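Local coordinates for beta-galactosidase (Marinomonas sp. ef1, PDB 6Y2K), which hydrolyses terminal beta-D-galactose residues from beta-galactosides, as a cold-active, hexameric enzyme of glycoside hydrolase family 42, at residues Ser102-Thr107 and Gln138-Tyr143; Met124-Gly129 and Arg231-Gly236. All blocks are in the same frame, centred on the assembly; numbering follows the deposited sequence.

Contact 1: residues Ser102-Thr107 and Gln138-Tyr143; sequences SRRHYT and QTDNEY. With GOL (glycerol), chain D.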
loop_
_atom_site.group_PDB
_atom_site.type_symbol
_atom_site.label_atom_id
_atom_site.label_comp_id
_atom_site.label_asym_id
_atom_site.label_seq_id
_atom_site.Cartn_x
_atom_site.Cartn_y
_atom_site.Cartn_z
ATOM N N SER A 102 -9.844 9.944 -45.144
ATOM C CA SER A 102 -10.494 10.339 -43.902
ATOM C C SER A 102 -11.104 11.732 -44.142
ATOM O O SER A 102 -11.965 11.869 -45.032
ATOM C CB SER A 102 -9.494 10.273 -42.718
ATOM O OG SER A 102 -8.428 11.214 -42.836
ATOM N N ARG A 103 -10.682 12.745 -43.389
ATOM C CA ARG A 103 -11.152 14.121 -43.600
ATOM C C ARG A 103 -10.035 15.112 -43.300
ATOM O O ARG A 103 -9.001 14.727 -42.757
ATOM C CB ARG A 103 -12.391 14.427 -42.733
ATOM C CG ARG A 103 -12.206 14.239 -41.228
ATOM C CD ARG A 103 -13.438 14.702 -40.453
ATOM N NE ARG A 103 -13.325 14.434 -39.018
ATOM C CZ ARG A 103 -14.322 14.547 -38.134
ATOM N NH1 ARG A 103 -15.556 14.914 -38.502
ATOM N NH2 ARG A 103 -14.080 14.276 -36.855
ATOM N N ARG A 104 -10.268 16.377 -43.667
ATOM C CA ARG A 104 -9.345 17.493 -43.420
ATOM C C ARG A 104 -7.990 17.356 -44.141
ATOM O O ARG A 104 -6.962 17.850 -43.670
ATOM C CB ARG A 104 -9.163 17.732 -41.907
ATOM C CG ARG A 104 -10.446 18.141 -41.175
ATOM C CD ARG A 104 -10.133 19.054 -39.985
ATOM N NE ARG A 104 -9.349 20.166 -40.484
ATOM C CZ ARG A 104 -9.852 21.200 -41.149
ATOM N NH1 ARG A 104 -11.164 21.344 -41.323
ATOM N NH2 ARG A 104 -9.033 22.116 -41.627
ATOM N N HIS A 105 -8.033 16.758 -45.328
ATOM C CA HIS A 105 -6.838 16.512 -46.171
ATOM C C HIS A 105 -6.488 17.726 -47.043
ATOM O O HIS A 105 -6.600 17.701 -48.268
ATOM C CB HIS A 105 -7.016 15.241 -47.029
ATOM C CG HIS A 105 -8.417 15.038 -47.514
ATOM N ND1 HIS A 105 -9.342 14.317 -46.792
ATOM C CD2 HIS A 105 -9.067 15.506 -48.606
ATOM C CE1 HIS A 105 -10.495 14.320 -47.437
ATOM N NE2 HIS A 105 -10.356 15.033 -48.541
ATOM N N TYR A 106 -6.059 18.797 -46.385
ATOM C CA TYR A 106 -5.472 19.948 -47.053
ATOM C C TYR A 106 -4.640 20.753 -46.068
ATOM O O TYR A 106 -4.882 20.703 -44.852
ATOM C CB TYR A 106 -6.552 20.851 -47.673
ATOM C CG TYR A 106 -7.511 21.517 -46.694
ATOM C CD1 TYR A 106 -7.203 22.748 -46.105
ATOM C CD2 TYR A 106 -8.746 20.938 -46.388
ATOM C CE1 TYR A 106 -8.085 23.372 -45.221
ATOM C CE2 TYR A 106 -9.626 21.543 -45.498
ATOM C CZ TYR A 106 -9.296 22.763 -44.923
ATOM O OH TYR A 106 -10.176 23.367 -44.053
ATOM N N THR A 107 -3.666 21.488 -46.589
ATOM C CA THR A 107 -3.013 22.531 -45.808
ATOM C C THR A 107 -3.694 23.862 -46.107
ATOM O O THR A 107 -4.005 24.164 -47.267
ATOM C CB THR A 107 -1.492 22.654 -46.018
ATOM O OG1 THR A 107 -1.049 23.908 -45.469
ATOM C CG2 THR A 107 -1.080 22.568 -47.496
ATOM N N GLN A 138 -22.225 27.753 -41.550
ATOM C CA GLN A 138 -20.991 27.272 -40.908
ATOM C C GLN A 138 -19.911 27.166 -41.974
ATOM O O GLN A 138 -20.095 26.455 -42.967
ATOM C CB GLN A 138 -21.192 25.893 -40.266
ATOM C CG GLN A 138 -19.918 25.308 -39.644
ATOM C CD GLN A 138 -20.117 23.919 -39.081
ATOM O OE1 GLN A 138 -20.748 23.761 -38.045
ATOM N NE2 GLN A 138 -19.574 22.906 -39.758
ATOM N N THR A 139 -18.789 27.856 -41.781
ATOM C CA THR A 139 -17.642 27.710 -42.681
ATOM C C THR A 139 -16.893 26.414 -42.372
ATOM O O THR A 139 -16.505 26.188 -41.237
ATOM C CB THR A 139 -16.666 28.885 -42.557
ATOM O OG1 THR A 139 -16.326 29.087 -41.180
ATOM C CG2 THR A 139 -17.295 30.154 -43.125
ATOM N N ASP A 140 -16.717 25.557 -43.373
ATOM C CA ASP A 140 -15.857 24.377 -43.241
ATOM C C ASP A 140 -16.404 23.489 -42.079
ATOM O O ASP A 140 -17.637 23.361 -41.919
ATOM C CB ASP A 140 -14.399 24.862 -43.066
ATOM C CG ASP A 140 -13.339 23.803 -43.398
ATOM O OD1 ASP A 140 -12.966 23.039 -42.465
ATOM O OD2 ASP A 140 -12.821 23.791 -44.543
ATOM N N ASN A 141 -15.520 22.858 -41.306
ATOM C CA ASN A 141 -15.910 22.026 -40.167
ATOM C C ASN A 141 -14.679 21.737 -39.306
ATOM O O ASN A 141 -13.784 21.012 -39.735
ATOM C CB ASN A 141 -16.529 20.698 -40.620
ATOM C CG ASN A 141 -17.123 19.917 -39.458
ATOM O OD1 ASN A 141 -18.220 20.244 -38.963
ATOM N ND2 ASN A 141 -16.397 18.895 -38.997
ATOM N N GLU A 142 -14.641 22.322 -38.112
ATOM C CA GLU A 142 -13.605 22.050 -37.112
ATOM C C GLU A 142 -12.200 22.253 -37.669
ATOM O O GLU A 142 -11.405 21.316 -37.773
ATOM C CB GLU A 142 -13.762 20.636 -36.513
ATOM C CG GLU A 142 -15.010 20.431 -35.653
ATOM C CD GLU A 142 -14.981 19.119 -34.873
ATOM O OE1 GLU A 142 -14.439 18.125 -35.400
ATOM O OE2 GLU A 142 -15.494 19.072 -33.726
ATOM N N TYR A 143 -11.910 23.501 -38.029
ATOM C CA TYR A 143 -10.573 23.916 -38.421
ATOM C C TYR A 143 -9.595 23.370 -37.402
ATOM O O TYR A 143 -9.817 23.524 -36.198
ATOM C CB TYR A 143 -10.421 25.448 -38.408
ATOM C CG TYR A 143 -11.178 26.237 -39.460
ATOM C CD1 TYR A 143 -11.251 25.809 -40.782
ATOM C CD2 TYR A 143 -11.770 27.454 -39.137
ATOM C CE1 TYR A 143 -11.923 26.558 -41.746
ATOM C CE2 TYR A 143 -12.445 28.206 -40.091
ATOM C CZ TYR A 143 -12.517 27.759 -41.393
ATOM O OH TYR A 143 -13.189 28.512 -42.340
HETATM C C1 GOL D . -18.019 13.624 -33.510
HETATM O O1 GOL D . -17.932 13.374 -32.082
HETATM C C2 GOL D . -16.688 14.025 -34.183
HETATM O O2 GOL D . -16.912 14.051 -35.617
HETATM C C3 GOL D . -16.184 15.376 -33.650
HETATM O O3 GOL D . -14.807 15.671 -33.999
#

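Contact 2: residues Met124-Gly129 and Arg231-Gly236; sequences MAERYG and REHSAG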
loop_
_atom_site.group_PDB
_atom_site.type_symbol
_atom_site.label_atom_id
_atom_site.label_comp_id
_atom_site.label_asym_id
_atom_site.label_seq_id
_atom_site.Cartn_x
_atom_site.Cartn_y
_atom_site.Cartn_z
ATOM N N MET A 124 -22.345 27.848 -54.007
ATOM C CA MET A 124 -23.330 27.601 -52.933
ATOM C C MET A 124 -24.016 28.856 -52.433
ATOM O O MET A 124 -25.232 28.859 -52.244
ATOM C CB MET A 124 -22.684 26.934 -51.714
ATOM C CG MET A 124 -22.792 25.432 -51.685
ATOM S SD MET A 124 -22.327 24.785 -50.066
ATOM C CE MET A 124 -23.849 24.183 -49.346
ATOM N N ALA A 125 -23.221 29.890 -52.172
ATOM C CA ALA A 125 -23.732 31.173 -51.682
ATOM C C ALA A 125 -24.661 31.875 -52.688
ATOM O O ALA A 125 -25.621 32.536 -52.284
ATOM C CB ALA A 125 -22.579 32.084 -51.320
ATOM N N GLU A 126 -24.361 31.751 -53.984
ATOM C CA GLU A 126 -25.222 32.322 -55.016
ATOM C C GLU A 126 -26.552 31.564 -55.077
ATOM O O GLU A 126 -27.609 32.185 -55.149
ATOM C CB GLU A 126 -24.496 32.399 -56.373
ATOM C CG GLU A 126 -23.469 33.530 -56.378
ATOM C CD GLU A 126 -22.558 33.564 -57.593
ATOM O OE1 GLU A 126 -22.350 32.521 -58.249
ATOM O OE2 GLU A 126 -22.023 34.655 -57.881
ATOM N N ARG A 127 -26.507 30.234 -55.000
ATOM C CA ARG A 127 -27.734 29.435 -55.056
ATOM C C ARG A 127 -28.620 29.571 -53.806
ATOM O O ARG A 127 -29.855 29.655 -53.931
ATOM C CB ARG A 127 -27.421 27.951 -55.295
ATOM C CG ARG A 127 -28.659 27.108 -55.594
ATOM C CD ARG A 127 -28.329 25.737 -56.170
ATOM N NE ARG A 127 -29.527 25.062 -56.684
ATOM C CZ ARG A 127 -30.087 25.279 -57.883
ATOM N NH1 ARG A 127 -29.577 26.157 -58.739
ATOM N NH2 ARG A 127 -31.185 24.613 -58.232
ATOM N N TYR A 128 -28.008 29.575 -52.616
ATOM C CA TYR A 128 -28.760 29.443 -51.355
ATOM C C TYR A 128 -28.676 30.620 -50.404
ATOM O O TYR A 128 -29.360 30.610 -49.370
ATOM C CB TYR A 128 -28.302 28.185 -50.602
ATOM C CG TYR A 128 -28.508 26.905 -51.368
ATOM C CD1 TYR A 128 -29.784 26.407 -51.605
ATOM C CD2 TYR A 128 -27.428 26.197 -51.863
ATOM C CE1 TYR A 128 -29.969 25.229 -52.307
ATOM C CE2 TYR A 128 -27.602 25.029 -52.566
ATOM C CZ TYR A 128 -28.868 24.547 -52.787
ATOM O OH TYR A 128 -28.995 23.376 -53.480
ATOM N N GLY A 129 -27.866 31.627 -50.731
ATOM C CA GLY A 129 -27.649 32.770 -49.845
ATOM C C GLY A 129 -28.891 33.567 -49.474
ATOM O O GLY A 129 -28.897 34.244 -48.438
ATOM N N ARG A 231 -20.785 37.236 -46.904
ATOM C CA ARG A 231 -21.262 38.612 -46.640
ATOM C C ARG A 231 -21.927 39.240 -47.865
ATOM O O ARG A 231 -22.954 39.912 -47.741
ATOM C CB ARG A 231 -20.117 39.547 -46.218
ATOM C CG ARG A 231 -19.502 39.303 -44.851
ATOM C CD ARG A 231 -20.525 39.320 -43.739
ATOM N NE ARG A 231 -19.885 39.197 -42.432
ATOM C CZ ARG A 231 -20.516 38.860 -41.310
ATOM N NH1 ARG A 231 -21.831 38.598 -41.299
ATOM N NH2 ARG A 231 -19.816 38.769 -40.187
ATOM N N GLU A 232 -21.318 39.034 -49.031
ATOM C CA GLU A 232 -21.825 39.578 -50.297
ATOM C C GLU A 232 -23.156 38.929 -50.686
ATOM O O GLU A 232 -24.134 39.630 -50.960
ATOM C CB GLU A 232 -20.772 39.382 -51.403
ATOM C CG GLU A 232 -21.170 39.775 -52.826
ATOM C CD GLU A 232 -21.531 41.242 -53.002
ATOM O OE1 GLU A 232 -22.150 41.567 -54.045
ATOM O OE2 GLU A 232 -21.196 42.082 -52.129
ATOM N N HIS A 233 -23.192 37.598 -50.679
ATOM C CA HIS A 233 -24.316 36.849 -51.246
ATOM C C HIS A 233 -25.331 36.317 -50.247
ATOM O O HIS A 233 -26.351 35.775 -50.665
ATOM C CB HIS A 233 -23.786 35.707 -52.110
ATOM C CG HIS A 233 -22.981 36.179 -53.277
ATOM N ND1 HIS A 233 -23.548 36.818 -54.357
ATOM C CD2 HIS A 233 -21.650 36.135 -53.520
ATOM C CE1 HIS A 233 -22.603 37.142 -55.221
ATOM N NE2 HIS A 233 -21.442 36.732 -54.740
ATOM N N SER A 234 -25.074 36.465 -48.946
ATOM C CA SER A 234 -26.014 35.998 -47.921
ATOM C C SER A 234 -26.107 36.972 -46.746
ATOM O O SER A 234 -25.971 36.586 -45.575
ATOM C CB SER A 234 -25.639 34.590 -47.453
ATOM O OG SER A 234 -26.723 33.960 -46.779
ATOM N N ALA A 235 -26.367 38.237 -47.080
ATOM C CA ALA A 235 -26.596 39.295 -46.092
ATOM C C ALA A 235 -27.681 38.908 -45.096
ATOM O O ALA A 235 -28.694 38.295 -45.462
ATOM C CB ALA A 235 -26.978 40.602 -46.784
ATOM N N GLY A 236 -27.441 39.232 -43.828
ATOM C CA GLY A 236 -28.386 38.930 -42.758
ATOM C C GLY A 236 -28.233 37.572 -42.093
ATOM O O GLY A 236 -28.817 37.356 -41.031
HETATM O O HOH W 1 -27.449 34.614 -52.904
#

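Contact 1: residues Ser102-Thr107 and Gln138-Tyr143
Arg-104 sets out with CG anti to its own carbonyl carbon (chi1 -63°), and bends at chi2 and chi3 then fold its guanidinium back against Asp-140. Tyr-106 places CG between its backbone N and carbonyl carbon (chi1 64°), which aims the hydroxyl at the same carboxylate. A salt bridge joins Arg-104 NH1 to Asp-140 OD1 at 2.7 Å. The oxygen lies in the guanidinium plane, but the carboxylate is turned 58° away from that plane. Asn-141 N also donates to Asp-140 OD1, at 2.8 Å, from the anti side and out of the carboxylate plane. The other oxygen, Asp-140 OD2, takes a weak bond from Tyr-106 OH at 2.7 Å and is also hydrogen-bonded to Thr-74. Arg-104 NH2 makes a weak bond to Tyr-106 OH, and NH1 another to Asn-141 O at 3.1 Å. Glu-142 O and Tyr-143 CA lie over one face of the guanidinium, while NE is held by Thr-148. A methionine in place of Arg-104 would probably leave buried Asp-140 without its charge partner and Tyr-106 OH freer to turn. Arg-103 reaches out with an extended chain, and Trp-183 of the second subunit packs on it. The edge of the Arg-103 guanidinium meets a glycerol: Arg-103 NH2 bonds to glycerol O2 at 3.1 Å. Glycerol O3 donates to Glu-142 OE1 at 2.8 Å. Asn-141 and Glu-142 follow barrel strand 134-138 and touch Glu-314, the probable nucleophile. This is consistent with the Asn-Glu pair after strand 4 in clan GH-A, where the glutamate is the acid/base.

Contact 2: residues Met124-Gly129 and Arg231-Gly236
His-233 lays one face of its imidazole over the aliphatic part of Glu-126. In the conformer given, Glu-126 CG stands 3.9 Å from the ring centroid and 11° off the ring normal, a CH-pi contact. The two side chains run side by side in the same direction. The Glu-126 carboxylate is nearly perpendicular to the ring, with OE2 3.7 Å from His-233 CE1. A second conformer of Glu-126 exists, and the residue touches a crystal neighbour, so this part of the contact may vary. The opposite ring face carries CG of Glu-232, so the imidazole is flanked on both faces. At the root of the side chain, His-233 CB rests against Ala-125 CB at 3.9 Å.

The backbones come closest where Gly-129 meets Ser-234, with their CA atoms 4.1 Å apart. Gly-129 has no side chain, which lets its CA approach His-233 O to 3.4 Å in a CA-H...O contact. Ser-234 holds OG anti to its own backbone N (chi1 -163°) and donates to Gly-129 O at 2.7 Å. The hydroxyl lies in the carbonyl plane, on a lone pair. The same OG accepts from Trp-137 NE1, so this buried hydroxyl serves two partners. A water bridges Ala-125 O and His-233 O, 2.8 Å from each.

The contact joins the C-terminal ends of helices 111-128 and 205-233 on the outside of the TIM barrel. Ala-125 also packs on Ile-229 and Leu-230 of the second helix. On the first helix, Met-124 and Tyr-128 reach helix 52-63 and strand 67-71.

Contact 1 and contact 2 have centres about 21 Å apart. Their nearest atoms are about 8 Å apart, and they do not touch. Their segments alternate along the chain. Helix 111-128 follows Ser-102-Thr-107 and ends in contact 2; strand 134-138 then leads back to Gln-138-Tyr-143. Contact 1 therefore lies at the C-terminal end of that strand, beside the glycerol and the probable active site. Contact 2 lies toward the other end of the barrel. Helix 205-233 links them: Phe-222 and Val-219 meet Asp-140 and Tyr-143, and the helix end enters contact 2. A different glycerol, probably from the crystallisation liquor, lies about 4 Å from the His-233 side chain.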